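Local structure of transcriptional repressor pagR (Bacillus anthracis, 2ZKZ) at residues A41-V44 and T45-I48; Y11-L14 and E15-A18; L53-S56 and T57-H61. The protein represses expression of the pagA and atxA genes as a dimeric DNA-binding transcription factor of the ArsR family. One frame throughout, in Å; residues are numbered along the deposited sequence.

Along the chain the order is contact 2, contact 1, contact 3, and each involves the start of a helix: 14-24, 44-51 and 55-65 respectively. Contacts 1 and 3 are neighbours, their centres 11 Å apart, and they touch where Ile-47 and Ile-48 pack on Val-58. Their helices follow each other in the chain and form the predicted helix-turn-helix, with strand 42-43 edging the antiparallel sheet of the winged-helix fold. Contact 2 lies across the chain's centre from both, its centre 28 Å from contact 1 and 27 Å from contact 3, and packs on the second subunit. The predicted DNA-binding motif thus lies well away from this part of the subunit interface.

Contact 1: residues A41-V44 and T45-I48; sequences ALNV and TQII
Gln-46 reaches back along the chain as an extended arm, its side chain crossing that of Leu-42 at a slant, with Gln-46 CD 3.8 Å from Leu-42 CD2. The arm crosses the Asn-43 side chain at about a right angle, and the two amide planes are turned 50° apart, so the groups do not stack. Asn-43 stands at the N-cap of helix 44-51, a common place for asparagine because its short polar side chain can fold over the first turn. Here CG sits between the backbone N and the carbonyl carbon (chi1 57°), which puts the amide there.

Gln-46 uses both ends of its amide. Gln-46 OE1 accepts from Asn-43 N at 2.8 Å, a nearly straight bond (165° at the hydrogen) that lies in the carbonyl plane on a lone pair. Gln-46 NE2 gives a proton to a water oxygen 3.2 Å away, and that water in turn donates to Ala-41 O at 2.7 Å. A long, flat side chain with an acceptor and a donor suits this place, since it serves Asn-43 N directly and Ala-41 O through the water.

On the inner side the contacts are apolar. Leu-42 CB lies 3.9 Å from Ile-47 CG1, and Leu-42 also packs on Leu-36 of helix 27-39. Beside this pair, Val-44 CG1 meets Ile-48 CD1 at 3.6 Å, one helical turn apart in the chain. The helical bonding begins here, from Ile-47 N to Asn-43 O and from Ile-48 N to Val-44 O.

Leu-42 is also bonded through its backbone to Tyr-81, so the contact ties the sheet to the first helix of the predicted helix-turn-helix. Its chemistry is two-sided: amide and water satisfy the backbone leading into the helix, while aliphatic chains fasten the helix inward.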
loop_
_atom_site.group_PDB
_atom_site.type_symbol
_atom_site.label_atom_id
_atom_site.label_comp_id
_atom_site.label_asym_id
_atom_site.label_seq_id
_atom_site.Cartn_x
_atom_site.Cartn_y
_atom_site.Cartn_z
ATOM N N ALA A 41 -20.651 6.028 2.572
ATOM C CA ALA A 41 -20.589 7.145 3.511
ATOM C C ALA A 41 -20.853 6.651 4.918
ATOM O O ALA A 41 -21.845 5.966 5.156
ATOM C CB ALA A 41 -21.617 8.210 3.128
ATOM N N LEU A 42 -19.971 7.005 5.851
ATOM C CA LEU A 42 -20.115 6.575 7.241
ATOM C C LEU A 42 -19.587 7.613 8.225
ATOM O O LEU A 42 -18.520 8.197 8.008
ATOM C CB LEU A 42 -19.354 5.266 7.475
ATOM C CG LEU A 42 -19.809 3.998 6.749
ATOM C CD1 LEU A 42 -18.746 2.905 6.929
ATOM C CD2 LEU A 42 -21.160 3.538 7.297
ATOM N N ASN A 43 -20.333 7.849 9.301
ATOM C CA ASN A 43 -19.866 8.788 10.309
ATOM C C ASN A 43 -19.074 7.977 11.331
ATOM O O ASN A 43 -19.039 6.743 11.260
ATOM C CB ASN A 43 -21.035 9.565 10.959
ATOM C CG ASN A 43 -22.088 8.665 11.593
ATOM O OD1 ASN A 43 -23.289 8.972 11.542
ATOM N ND2 ASN A 43 -21.657 7.580 12.210
ATOM N N VAL A 44 -18.425 8.666 12.261
ATOM C CA VAL A 44 -17.610 8.009 13.273
ATOM C C VAL A 44 -18.354 6.942 14.073
ATOM O O VAL A 44 -17.831 5.842 14.295
ATOM C CB VAL A 44 -17.010 9.055 14.247
ATOM C CG1 VAL A 44 -16.128 8.369 15.281
ATOM C CG2 VAL A 44 -16.197 10.079 13.461
ATOM N N THR A 45 -19.575 7.251 14.494
ATOM C CA THR A 45 -20.355 6.306 15.282
ATOM C C THR A 45 -20.637 5.012 14.520
ATOM O O THR A 45 -20.568 3.927 15.090
ATOM C CB THR A 45 -21.681 6.939 15.743
ATOM O OG1 THR A 45 -21.400 8.137 16.480
ATOM C CG2 THR A 45 -22.449 5.975 16.638
ATOM N N GLN A 46 -20.956 5.131 13.232
ATOM C CA GLN A 46 -21.213 3.960 12.401
ATOM C C GLN A 46 -19.936 3.132 12.268
ATOM O O GLN A 46 -19.979 1.903 12.228
ATOM C CB GLN A 46 -21.685 4.383 11.013
ATOM C CG GLN A 46 -23.082 4.989 10.982
ATOM C CD GLN A 46 -23.426 5.566 9.630
ATOM O OE1 GLN A 46 -22.784 6.507 9.167
ATOM N NE2 GLN A 46 -24.443 5.003 8.983
ATOM N N ILE A 47 -18.801 3.815 12.194
ATOM C CA ILE A 47 -17.510 3.149 12.066
ATOM C C ILE A 47 -17.133 2.449 13.370
ATOM O O ILE A 47 -16.675 1.310 13.366
ATOM C CB ILE A 47 -16.403 4.164 11.686
ATOM C CG1 ILE A 47 -16.665 4.700 10.273
ATOM C CG2 ILE A 47 -15.034 3.498 11.772
ATOM C CD1 ILE A 47 -15.737 5.827 9.833
ATOM N N ILE A 48 -17.322 3.140 14.487
ATOM C CA ILE A 48 -17.014 2.561 15.789
ATOM C C ILE A 48 -17.848 1.300 16.012
ATOM O O ILE A 48 -17.340 0.293 16.501
ATOM C CB ILE A 48 -17.300 3.569 16.921
ATOM C CG1 ILE A 48 -16.259 4.688 16.880
ATOM C CG2 ILE A 48 -17.304 2.861 18.277
ATOM C CD1 ILE A 48 -16.569 5.851 17.799
HETATM O O HOH W 1 -24.401 5.769 5.920
#

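Contact 2: residues Y11-L14 and E15-A18; sequences YMSL and EDDA
Ser-13 and Asp-16 hold each other in a capping box at the start of helix 14-24. Asp-16 N donates to Ser-13 OG at 3.1 Å, and Ser-13 N answers with a bond of 3.2 Å to Asp-16 OD2. That second bond is straight (166° at the hydrogen) and meets OD2 on its anti side, a little out of the carboxylate plane. Serine suits the N-cap because its short arm, with OG between the backbone N and the carbonyl carbon (chi1 64°), turns its oxygen toward the N-H of Asp-16 in the first turn. Aspartate three residues on is just long enough to return the bond.

Against Asp-16 rests Met-12, a selenomethionine. Met-12 CG lies 3.5 Å from Asp-16 CB, and the bend at chi3 brings Met-12 CE to 3.4 Å from Asp-16 CB and 3.2 Å from Asp-17 OD1. The helical bonding follows, from Asp-17 N to Ser-13 O and Ala-18 N to Leu-14 O. Further out, the second subunit packs on the turn: Leu-14 on its Met-28, Asp-17 on its Leu-30 and Ala-18 on its Pro-27.

Two carboxylates so near a helix N-terminus are probably stabilised by its dipole. Asp-17 OD1, buried against a methyl without a polar partner, pays a desolvation cost that this field may partly offset.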
loop_
_atom_site.group_PDB
_atom_site.type_symbol
_atom_site.label_atom_id
_atom_site.label_comp_id
_atom_site.label_asym_id
_atom_site.label_seq_id
_atom_site.Cartn_x
_atom_site.Cartn_y
_atom_site.Cartn_z
ATOM N N TYR A 11 -2.206 15.260 -9.959
ATOM C CA TYR A 11 -1.204 14.180 -10.191
ATOM C C TYR A 11 -0.397 13.925 -8.923
ATOM O O TYR A 11 -0.045 14.857 -8.196
ATOM C CB TYR A 11 -0.272 14.569 -11.332
HETATM N N MSE A 12 -0.105 12.656 -8.660
HETATM C CA MSE A 12 0.662 12.299 -7.478
HETATM C C MSE A 12 2.053 11.780 -7.768
HETATM O O MSE A 12 2.270 11.035 -8.721
HETATM C CB MSE A 12 -0.109 11.286 -6.645
HETATM C CG MSE A 12 -0.919 11.953 -5.566
HETATM SE SE MSE A 12 -2.113 10.743 -4.745
HETATM C CE MSE A 12 -0.849 9.407 -4.141
ATOM N N SER A 13 2.993 12.186 -6.924
ATOM C CA SER A 13 4.388 11.800 -7.059
ATOM C C SER A 13 4.656 10.400 -6.529
ATOM O O SER A 13 3.776 9.742 -5.971
ATOM C CB SER A 13 5.273 12.781 -6.296
ATOM O OG SER A 13 5.002 12.715 -4.905
ATOM N N LEU A 14 5.893 9.959 -6.715
ATOM C CA LEU A 14 6.326 8.657 -6.241
ATOM C C LEU A 14 6.201 8.663 -4.718
ATOM O O LEU A 14 5.800 7.673 -4.110
ATOM C CB LEU A 14 7.782 8.425 -6.645
ATOM C CG LEU A 14 8.434 7.123 -6.196
ATOM C CD1 LEU A 14 7.688 5.939 -6.798
ATOM C CD2 LEU A 14 9.900 7.122 -6.638
ATOM N N GLU A 15 6.553 9.796 -4.114
ATOM C CA GLU A 15 6.482 9.958 -2.668
ATOM C C GLU A 15 5.035 9.920 -2.177
ATOM O O GLU A 15 4.760 9.361 -1.112
ATOM C CB GLU A 15 7.129 11.281 -2.245
ATOM C CG GLU A 15 8.652 11.319 -2.314
ATOM C CD GLU A 15 9.204 11.207 -3.729
ATOM O OE1 GLU A 15 8.608 11.783 -4.665
ATOM O OE2 GLU A 15 10.255 10.553 -3.896
ATOM N N ASP A 16 4.122 10.526 -2.943
ATOM C CA ASP A 16 2.704 10.537 -2.589
ATOM C C ASP A 16 2.178 9.104 -2.621
ATOM O O ASP A 16 1.420 8.693 -1.747
ATOM C CB ASP A 16 1.874 11.379 -3.574
ATOM C CG ASP A 16 1.953 12.875 -3.307
ATOM O OD1 ASP A 16 1.937 13.289 -2.127
ATOM O OD2 ASP A 16 2.001 13.643 -4.294
ATOM N N ASP A 17 2.574 8.345 -3.640
ATOM C CA ASP A 17 2.139 6.952 -3.738
ATOM C C ASP A 17 2.670 6.117 -2.572
ATOM O O ASP A 17 1.940 5.302 -2.006
ATOM C CB ASP A 17 2.585 6.335 -5.066
ATOM C CG ASP A 17 1.944 7.013 -6.265
ATOM O OD1 ASP A 17 0.786 7.475 -6.146
ATOM O OD2 ASP A 17 2.594 7.069 -7.330
ATOM N N ALA A 18 3.939 6.305 -2.217
ATOM C CA ALA A 18 4.533 5.574 -1.092
ATOM C C ALA A 18 3.829 5.931 0.220
ATOM O O ALA A 18 3.546 5.061 1.053
ATOM C CB ALA A 18 6.029 5.894 -0.981
#

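Contact 3: residues L53-S56 and T57-H61; sequences LPQS and TVSQH
With OG anti to its own carbonyl carbon (chi1 -66°), Ser-59 lays its hydroxyl back along the helix onto Gln-55 O. Ser-59 OG donates to Gln-55 O at 2.8 Å, and Ser-59 N reaches the same Gln-55 O at 2.9 Å. The two donors come from opposite faces of the carbonyl plane, so one acceptor is gripped twice by one residue; serine is small enough to do this within a helix. In Val-58 the branch CG2 stands beside the backbone N, where it meets Leu-53 CB at 3.9 Å.

Pro-54, at the N-cap, has no N-H to leave unbonded, and its O accepts from Val-58 N in a nearly straight bond (171° at the hydrogen). Its ring lies side by side with Thr-57, Pro-54 CB 3.8 Å from Thr-57 OG1. Leu-53 packs on Met-28 of helix 27-39.

The start of the helix and the loop before it thus set apolar Leu-53 and Val-58 inward, and polar Ser-56 and Gln-60 outward. Helix 55-65 is probably the second, recognition helix of the predicted helix-turn-helix, the one that in ArsR-type winged-helix repressors typically enters the DNA major groove.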
loop_
_atom_site.group_PDB
_atom_site.type_symbol
_atom_site.label_atom_id
_atom_site.label_comp_id
_atom_site.label_asym_id
_atom_site.label_seq_id
_atom_site.Cartn_x
_atom_site.Cartn_y
_atom_site.Cartn_z
ATOM N N LEU A 53 -14.385 -1.050 18.011
ATOM C CA LEU A 53 -13.157 -0.556 18.616
ATOM C C LEU A 53 -13.426 0.721 19.401
ATOM O O LEU A 53 -14.420 1.403 19.167
ATOM C CB LEU A 53 -12.115 -0.275 17.531
ATOM C CG LEU A 53 -11.555 -1.479 16.770
ATOM C CD1 LEU A 53 -10.798 -0.990 15.547
ATOM C CD2 LEU A 53 -10.649 -2.293 17.685
ATOM N N PRO A 54 -12.543 1.056 20.350
ATOM C CA PRO A 54 -12.717 2.271 21.153
ATOM C C PRO A 54 -12.822 3.493 20.240
ATOM O O PRO A 54 -12.241 3.506 19.150
ATOM C CB PRO A 54 -11.450 2.301 22.005
ATOM C CG PRO A 54 -11.131 0.845 22.184
ATOM C CD PRO A 54 -11.364 0.291 20.798
ATOM N N GLN A 55 -13.560 4.514 20.673
ATOM C CA GLN A 55 -13.699 5.719 19.864
ATOM C C GLN A 55 -12.345 6.406 19.721
ATOM O O GLN A 55 -12.071 7.059 18.715
ATOM C CB GLN A 55 -14.701 6.700 20.489
ATOM C CG GLN A 55 -14.815 8.010 19.707
ATOM C CD GLN A 55 -15.940 8.910 20.185
ATOM O OE1 GLN A 55 -17.119 8.552 20.105
ATOM N NE2 GLN A 55 -15.581 10.091 20.680
ATOM N N SER A 56 -11.505 6.249 20.738
ATOM C CA SER A 56 -10.180 6.849 20.738
ATOM C C SER A 56 -9.329 6.263 19.613
ATOM O O SER A 56 -8.668 6.991 18.874
ATOM C CB SER A 56 -9.502 6.605 22.087
ATOM O OG SER A 56 -8.174 7.094 22.086
ATOM N N THR A 57 -9.352 4.941 19.494
ATOM C CA THR A 57 -8.587 4.249 18.467
ATOM C C THR A 57 -9.081 4.614 17.071
ATOM O O THR A 57 -8.280 4.926 16.191
ATOM C CB THR A 57 -8.677 2.715 18.647
ATOM O OG1 THR A 57 -8.206 2.363 19.953
ATOM C CG2 THR A 57 -7.827 2.001 17.607
ATOM N N VAL A 58 -10.397 4.580 16.881
ATOM C CA VAL A 58 -11.002 4.896 15.592
ATOM C C VAL A 58 -10.717 6.329 15.161
ATOM O O VAL A 58 -10.375 6.574 14.005
ATOM C CB VAL A 58 -12.535 4.680 15.620
ATOM C CG1 VAL A 58 -13.146 5.108 14.305
ATOM C CG2 VAL A 58 -12.844 3.218 15.888
ATOM N N SER A 59 -10.859 7.268 16.092
ATOM C CA SER A 59 -10.609 8.674 15.802
ATOM C C SER A 59 -9.169 8.911 15.355
ATOM O O SER A 59 -8.918 9.723 14.466
ATOM C CB SER A 59 -10.906 9.537 17.035
ATOM O OG SER A 59 -12.286 9.503 17.356
ATOM N N GLN A 60 -8.226 8.213 15.980
ATOM C CA GLN A 60 -6.822 8.375 15.622
ATOM C C GLN A 60 -6.559 7.875 14.201
ATOM O O GLN A 60 -5.806 8.488 13.450
ATOM C CB GLN A 60 -5.919 7.619 16.593
ATOM C CG GLN A 60 -4.450 7.896 16.350
ATOM C CD GLN A 60 -3.534 6.950 17.097
ATOM O OE1 GLN A 60 -2.313 7.072 17.023
ATOM N NE2 GLN A 60 -4.116 5.997 17.817
ATOM N N HIS A 61 -7.159 6.743 13.844
ATOM C CA HIS A 61 -6.989 6.214 12.499
ATOM C C HIS A 61 -7.577 7.202 11.495
ATOM O O HIS A 61 -6.941 7.531 10.489
ATOM C CB HIS A 61 -7.677 4.851 12.373
ATOM C CG HIS A 61 -6.867 3.722 12.928
ATOM N ND1 HIS A 61 -7.409 2.731 13.718
ATOM C CD2 HIS A 61 -5.549 3.435 12.814
ATOM C CE1 HIS A 61 -6.456 1.883 14.069
ATOM N NE2 HIS A 61 -5.319 2.289 13.534
#